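Local coordinates for protein KLTH0A00704p (Lachancea thermotolerans, PDB 4J2G) that probably acts in autophagy as an Atg13 protein, whose HORMA domain, the part crystallised here, mediates PI 3-kinase recruitment, at residues Q105-D110 against P115-K120; I127-W132 against K265-H270. The protein carries 1 engineered substitution. All blocks are in the same frame, centred on the assembly; numbering follows the deposited sequence.

Interaction 1: Q105-D110 against P115-K120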
loop_
_atom_site.group_PDB
_atom_site.type_symbol
_atom_site.label_atom_id
_atom_site.label_comp_id
_atom_site.label_asym_id
_atom_site.label_seq_id
_atom_site.Cartn_x
_atom_site.Cartn_y
_atom_site.Cartn_z
ATOM N N GLN A 105 6.431 17.607 17.327
ATOM C CA GLN A 105 7.514 16.782 16.825
ATOM C C GLN A 105 6.947 15.356 16.544
ATOM O O GLN A 105 6.314 14.748 17.425
ATOM C CB GLN A 105 8.604 16.719 17.931
ATOM C CG GLN A 105 9.944 16.058 17.598
ATOM C CD GLN A 105 10.582 16.506 16.277
ATOM O OE1 GLN A 105 10.713 17.704 16.006
ATOM N NE2 GLN A 105 11.017 15.553 15.475
ATOM N N VAL A 106 7.196 14.833 15.344
ATOM C CA VAL A 106 7.013 13.393 15.089
ATOM C C VAL A 106 8.268 12.565 15.389
ATOM O O VAL A 106 9.351 12.788 14.865
ATOM C CB VAL A 106 6.561 13.128 13.641
ATOM C CG1 VAL A 106 6.352 11.627 13.394
ATOM C CG2 VAL A 106 5.284 13.892 13.380
ATOM N N THR A 107 8.130 11.662 16.317
ATOM C CA THR A 107 9.141 10.658 16.524
ATOM C C THR A 107 8.619 9.205 16.113
ATOM O O THR A 107 7.407 9.002 15.915
ATOM C CB THR A 107 9.553 10.570 17.990
ATOM O OG1 THR A 107 8.390 10.360 18.796
ATOM C CG2 THR A 107 10.333 11.804 18.439
ATOM N N LEU A 108 9.572 8.304 15.972
ATOM C CA LEU A 108 9.403 6.906 15.634
ATOM C C LEU A 108 10.254 6.129 16.606
ATOM O O LEU A 108 11.442 6.459 16.787
ATOM C CB LEU A 108 9.943 6.653 14.211
ATOM C CG LEU A 108 9.914 5.151 13.747
ATOM C CD1 LEU A 108 8.432 4.602 13.803
ATOM C CD2 LEU A 108 10.507 5.019 12.299
ATOM N N LYS A 109 9.666 5.116 17.232
ATOM C CA LYS A 109 10.411 4.222 18.073
ATOM C C LYS A 109 10.802 2.955 17.376
ATOM O O LYS A 109 10.000 2.385 16.626
ATOM C CB LYS A 109 9.629 3.882 19.314
ATOM C CG LYS A 109 9.404 5.009 20.285
ATOM C CD LYS A 109 8.919 4.487 21.628
ATOM C CE LYS A 109 8.930 5.607 22.657
ATOM N NZ LYS A 109 8.728 5.104 24.046
ATOM N N ASP A 110 12.029 2.505 17.606
ATOM C CA ASP A 110 12.522 1.372 16.910
ATOM C C ASP A 110 12.129 0.110 17.632
ATOM O O ASP A 110 11.376 0.144 18.578
ATOM C CB ASP A 110 14.032 1.425 16.635
ATOM C CG ASP A 110 14.908 1.569 17.885
ATOM O OD1 ASP A 110 14.500 1.175 19.013
ATOM O OD2 ASP A 110 16.054 2.160 17.716
ATOM N N PRO A 115 13.518 6.154 20.583
ATOM C CA PRO A 115 13.006 7.246 19.754
ATOM C C PRO A 115 13.968 7.863 18.806
ATOM O O PRO A 115 15.132 8.043 19.131
ATOM C CB PRO A 115 12.574 8.319 20.784
ATOM C CG PRO A 115 13.515 8.118 21.932
ATOM C CD PRO A 115 13.829 6.609 21.960
ATOM N N TRP A 116 13.451 8.226 17.636
ATOM C CA TRP A 116 14.204 8.832 16.563
ATOM C C TRP A 116 13.351 9.953 16.098
ATOM O O TRP A 116 12.138 9.790 15.982
ATOM C CB TRP A 116 14.466 7.865 15.388
ATOM C CG TRP A 116 15.330 6.662 15.807
ATOM C CD1 TRP A 116 14.926 5.640 16.550
ATOM C CD2 TRP A 116 16.738 6.448 15.560
ATOM N NE1 TRP A 116 15.944 4.762 16.775
ATOM C CE2 TRP A 116 17.085 5.254 16.202
ATOM C CE3 TRP A 116 17.757 7.224 14.963
ATOM C CZ2 TRP A 116 18.390 4.740 16.202
ATOM C CZ3 TRP A 116 19.036 6.717 14.925
ATOM C CH2 TRP A 116 19.349 5.480 15.542
ATOM N N ASN A 117 13.974 11.088 15.818
ATOM C CA ASN A 117 13.226 12.204 15.291
ATOM C C ASN A 117 12.905 11.997 13.857
ATOM O O ASN A 117 13.755 11.528 13.092
ATOM C CB ASN A 117 14.064 13.491 15.364
ATOM C CG ASN A 117 13.876 14.245 16.653
ATOM O OD1 ASN A 117 13.218 13.787 17.585
ATOM N ND2 ASN A 117 14.462 15.427 16.710
ATOM N N VAL A 118 11.703 12.444 13.468
ATOM C CA VAL A 118 11.255 12.385 12.078
ATOM C C VAL A 118 11.050 13.775 11.465
ATOM O O VAL A 118 11.675 14.099 10.467
ATOM C CB VAL A 118 9.944 11.567 11.922
ATOM C CG1 VAL A 118 9.596 11.420 10.450
ATOM C CG2 VAL A 118 10.085 10.221 12.613
ATOM N N CYS A 119 10.147 14.572 12.010
ATOM C CA CYS A 119 9.920 15.917 11.462
ATOM C C CYS A 119 9.091 16.771 12.394
ATOM O O CYS A 119 8.498 16.261 13.332
ATOM C CB CYS A 119 9.268 15.845 10.086
ATOM S SG CYS A 119 7.746 14.830 10.008
ATOM N N LYS A 120 9.058 18.071 12.116
ATOM C CA LYS A 120 8.447 19.060 13.000
ATOM C C LYS A 120 7.307 19.739 12.254
ATOM O O LYS A 120 7.384 19.962 11.039
ATOM C CB LYS A 120 9.476 20.119 13.447
ATOM C CG LYS A 120 10.942 19.675 13.413
ATOM C CD LYS A 120 11.882 20.798 12.978
ATOM C CE LYS A 120 13.278 20.281 12.649
ATOM N NZ LYS A 120 14.074 21.315 11.936
#

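Interaction 2: I127-W132 against K265-H270. With SO4 (sulfate ion), chain C.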
loop_
_atom_site.group_PDB
_atom_site.type_symbol
_atom_site.label_atom_id
_atom_site.label_comp_id
_atom_site.label_asym_id
_atom_site.label_seq_id
_atom_site.Cartn_x
_atom_site.Cartn_y
_atom_site.Cartn_z
ATOM N N ILE A 127 3.959 10.753 5.841
ATOM C CA ILE A 127 5.014 9.739 5.875
ATOM C C ILE A 127 4.459 8.511 5.222
ATOM O O ILE A 127 3.450 7.963 5.701
ATOM C CB ILE A 127 5.420 9.425 7.316
ATOM C CG1 ILE A 127 5.943 10.701 7.969
ATOM C CG2 ILE A 127 6.400 8.217 7.441
ATOM C CD1 ILE A 127 5.872 10.679 9.487
HETATM N N MSE A 128 5.112 8.064 4.147
HETATM C CA MSE A 128 4.724 6.847 3.431
HETATM C C MSE A 128 4.903 5.646 4.310
HETATM O O MSE A 128 5.894 5.542 5.012
HETATM C CB MSE A 128 5.697 6.706 2.280
HETATM C CG MSE A 128 5.202 7.431 1.069
HETATM SE SE MSE A 128 3.429 6.962 0.410
HETATM C CE MSE A 128 4.062 5.171 -0.090
ATOM N N LEU A 129 3.954 4.704 4.270
ATOM C CA LEU A 129 4.086 3.548 5.092
ATOM C C LEU A 129 4.044 2.231 4.271
ATOM O O LEU A 129 4.675 1.259 4.653
ATOM C CB LEU A 129 2.911 3.551 6.112
ATOM C CG LEU A 129 2.743 4.750 7.065
ATOM C CD1 LEU A 129 1.459 4.705 7.837
ATOM C CD2 LEU A 129 3.934 4.868 7.996
ATOM N N GLU A 130 3.233 2.189 3.225
ATOM C CA GLU A 130 3.075 0.977 2.440
ATOM C C GLU A 130 2.869 1.373 1.011
ATOM O O GLU A 130 2.222 2.402 0.730
ATOM C CB GLU A 130 1.804 0.197 2.796
ATOM C CG GLU A 130 1.610 -0.146 4.258
ATOM C CD GLU A 130 0.201 -0.784 4.536
ATOM O OE1 GLU A 130 -0.876 -0.449 3.886
ATOM O OE2 GLU A 130 0.185 -1.616 5.460
ATOM N N ARG A 131 3.344 0.535 0.102
ATOM C CA ARG A 131 2.949 0.750 -1.301
ATOM C C ARG A 131 2.614 -0.577 -1.940
ATOM O O ARG A 131 3.471 -1.434 -2.024
ATOM C CB ARG A 131 4.014 1.471 -2.098
ATOM C CG ARG A 131 3.570 1.892 -3.510
ATOM C CD ARG A 131 4.743 2.610 -4.224
ATOM N NE ARG A 131 4.884 4.012 -3.801
ATOM C CZ ARG A 131 6.004 4.572 -3.323
ATOM N NH1 ARG A 131 7.121 3.881 -3.182
ATOM N NH2 ARG A 131 6.009 5.864 -3.007
ATOM N N TRP A 132 1.373 -0.702 -2.391
ATOM C CA TRP A 132 0.838 -1.973 -2.955
ATOM C C TRP A 132 0.853 -1.822 -4.452
ATOM O O TRP A 132 0.703 -0.716 -4.987
ATOM C CB TRP A 132 -0.628 -2.153 -2.536
ATOM C CG TRP A 132 -0.855 -2.340 -1.089
ATOM C CD1 TRP A 132 -0.914 -1.333 -0.107
ATOM C CD2 TRP A 132 -1.085 -3.566 -0.416
ATOM N NE1 TRP A 132 -1.117 -1.904 1.111
ATOM C CE2 TRP A 132 -1.281 -3.258 0.959
ATOM C CE3 TRP A 132 -1.144 -4.920 -0.836
ATOM C CZ2 TRP A 132 -1.545 -4.235 1.929
ATOM C CZ3 TRP A 132 -1.395 -5.875 0.106
ATOM C CH2 TRP A 132 -1.583 -5.536 1.504
ATOM N N LYS A 265 9.032 -1.377 7.877
ATOM C CA LYS A 265 9.043 -2.257 9.073
ATOM C C LYS A 265 8.611 -1.640 10.394
ATOM O O LYS A 265 7.971 -2.288 11.202
ATOM C CB LYS A 265 10.450 -2.837 9.314
ATOM C CG LYS A 265 10.963 -3.831 8.246
ATOM C CD LYS A 265 12.474 -4.013 8.386
ATOM C CE LYS A 265 12.917 -5.324 7.801
ATOM N NZ LYS A 265 14.398 -5.349 7.826
ATOM N N ASP A 266 8.998 -0.391 10.643
ATOM C CA ASP A 266 8.630 0.232 11.887
ATOM C C ASP A 266 7.544 1.324 11.700
ATOM O O ASP A 266 7.723 2.265 10.912
ATOM C CB ASP A 266 9.906 0.886 12.409
ATOM C CG ASP A 266 11.016 -0.089 12.565
ATOM O OD1 ASP A 266 11.125 -0.598 13.714
ATOM O OD2 ASP A 266 11.781 -0.327 11.574
ATOM N N CYS A 267 6.471 1.255 12.485
ATOM C CA CYS A 267 5.403 2.248 12.430
ATOM C C CYS A 267 5.029 2.703 13.845
ATOM O O CYS A 267 3.951 3.195 14.076
ATOM C CB CYS A 267 4.152 1.618 11.813
ATOM S SG CYS A 267 4.291 1.215 10.077
ATOM N N ASP A 268 5.895 2.503 14.823
ATOM C CA ASP A 268 5.481 2.918 16.157
ATOM C C ASP A 268 5.778 4.437 16.277
ATOM O O ASP A 268 6.727 4.778 16.895
ATOM C CB ASP A 268 6.233 2.085 17.205
ATOM C CG ASP A 268 5.775 2.380 18.649
ATOM O OD1 ASP A 268 4.742 3.015 18.869
ATOM O OD2 ASP A 268 6.463 1.958 19.577
ATOM N N PHE A 269 5.026 5.267 15.546
ATOM C CA PHE A 269 5.097 6.750 15.529
ATOM C C PHE A 269 4.395 7.431 16.707
ATOM O O PHE A 269 3.418 6.892 17.226
ATOM C CB PHE A 269 4.464 7.292 14.244
ATOM C CG PHE A 269 5.273 7.008 13.015
ATOM C CD1 PHE A 269 6.379 7.804 12.674
ATOM C CD2 PHE A 269 4.952 5.929 12.190
ATOM C CE1 PHE A 269 7.149 7.534 11.522
ATOM C CE2 PHE A 269 5.710 5.661 11.023
ATOM C CZ PHE A 269 6.823 6.451 10.694
ATOM N N HIS A 270 4.904 8.605 17.111
ATOM C CA HIS A 270 4.419 9.333 18.274
ATOM C C HIS A 270 4.410 10.811 17.908
ATOM O O HIS A 270 5.158 11.297 17.047
ATOM C CB HIS A 270 5.248 9.018 19.543
ATOM C CG HIS A 270 5.087 7.602 20.009
ATOM N ND1 HIS A 270 3.906 7.121 20.530
ATOM C CD2 HIS A 270 5.911 6.532 19.920
ATOM C CE1 HIS A 270 4.028 5.833 20.804
ATOM N NE2 HIS A 270 5.241 5.452 20.455
HETATM S S SO4 C . 9.427 6.681 -2.206
HETATM O O1 SO4 C . 9.686 5.680 -3.221
HETATM O O2 SO4 C . 10.653 6.641 -1.398
HETATM O O3 SO4 C . 9.221 8.096 -2.592
HETATM O O4 SO4 C . 8.171 6.297 -1.531
#

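Interaction 1: Q105-D110 against P115-K120
Asp-110 holds its CG between the backbone N and the carbonyl carbon (chi1 58°), and Trp-116 has its CG beside the backbone N, a pairing that lets the carboxylate meet the indole at the turn end of a beta hairpin. Trp-116 NE1 donates to Asp-110 OD2 over 2.8 Å in a nearly straight bond (161°); the oxygen lies close to the ring plane but is approached from above the carboxylate plane. Asp-110 OD1 accepts from the backbone N of Asp-112 and of Asn-114, tying the same side chain to the connecting turn.

Along the antiparallel strands, Leu-108 and Trp-116 exchange backbone hydrogen bonds: Leu-108 N lies 3.0 Å from Trp-116 O. In return, Trp-116 N lies 2.8 Å from Leu-108 O. Farther on, Val-118 and Cys-119 both face Val-106 in a classic beta bulge. Val-106 O takes Val-118 N at 2.8 Å and Cys-119 N only weakly, while Val-106 CG1 packs on Val-118 CB (3.9 Å). On the other face, the Gln-105 and Asn-117 amide planes lie 26° apart, Gln-105 NE2 being 3.4 Å from Asn-117 CG. Polar clasps thus fix the turn, and the bulge brings Val-118 against the apolar side chain of Val-106.

Interaction 2: I127-W132 against K265-H270
The ring of Phe-269 is met obliquely by two aliphatic branches of strand 126-136: Ile-127 CG2 lies 3.7 Å from CZ, and Leu-129 CD2 3.6 Å from CE2. The second flat group, the Arg-131 guanidinium, has selenomethionine Met-128 CE over one face, 3.4 Å above the plane, and a sulfate at its edge. In this HORMA domain, strand 126-136 belongs to the five-stranded antiparallel sheet and carries a classic beta bulge, where Leu-129 and Glu-130 both face Thr-93. Phe-269 belongs to the separate three-stranded sheet, so the contact joins the two sheets by buried apolar packing, with no hydrogen bond across it. Ile-127 turns CG2 anti to its own N, and the Ile-127 and Phe-269 side chains approach each other from opposite directions; the Leu-129 side chain slides past the ring, and its CD2 also reaches Cys-267 SG at 4.2 Å.

Farther along the strand, Arg-131 NH2 gives the sulfate O4 a 2.7 Å bond and NH1 gives O1 one of 3.1 Å. The ion, probably from the crystallisation liquor, also accepts from the backbone N of Leu-221 and Ser-222. Arg-131 NH2 also forms a salt bridge with Glu-92. Replacing Arg-131 by alanine would probably leave Glu-92 without its salt-bridge mate and the anion without its guanidinium donors. Next to Arg-131, Trp-132 NE1 donates to Glu-130 OE1 over 3.1 Å, at 171°.

In the fold
Interaction 1 closes its hairpin before interaction 2 opens, since strand 115-120 is followed directly by strand 126-136; the second contact then spans 132 residues to reach a segment near the end of the modelled chain. Their centres lie 12 Å apart, the hairpin about 22 Å from the centre of the chain and interaction 2 about 10 Å. Strand 105-109 is central in the three-stranded sheet, flanked by 115-120 and 268-271, so the two contacts share that sheet through backbone pairing such as Thr-107 O with His-270 N. Val-106 and Val-118 also touch Ile-127. Within the HORMA domain, the contacts place the small peripheral sheet against the larger five-stranded one.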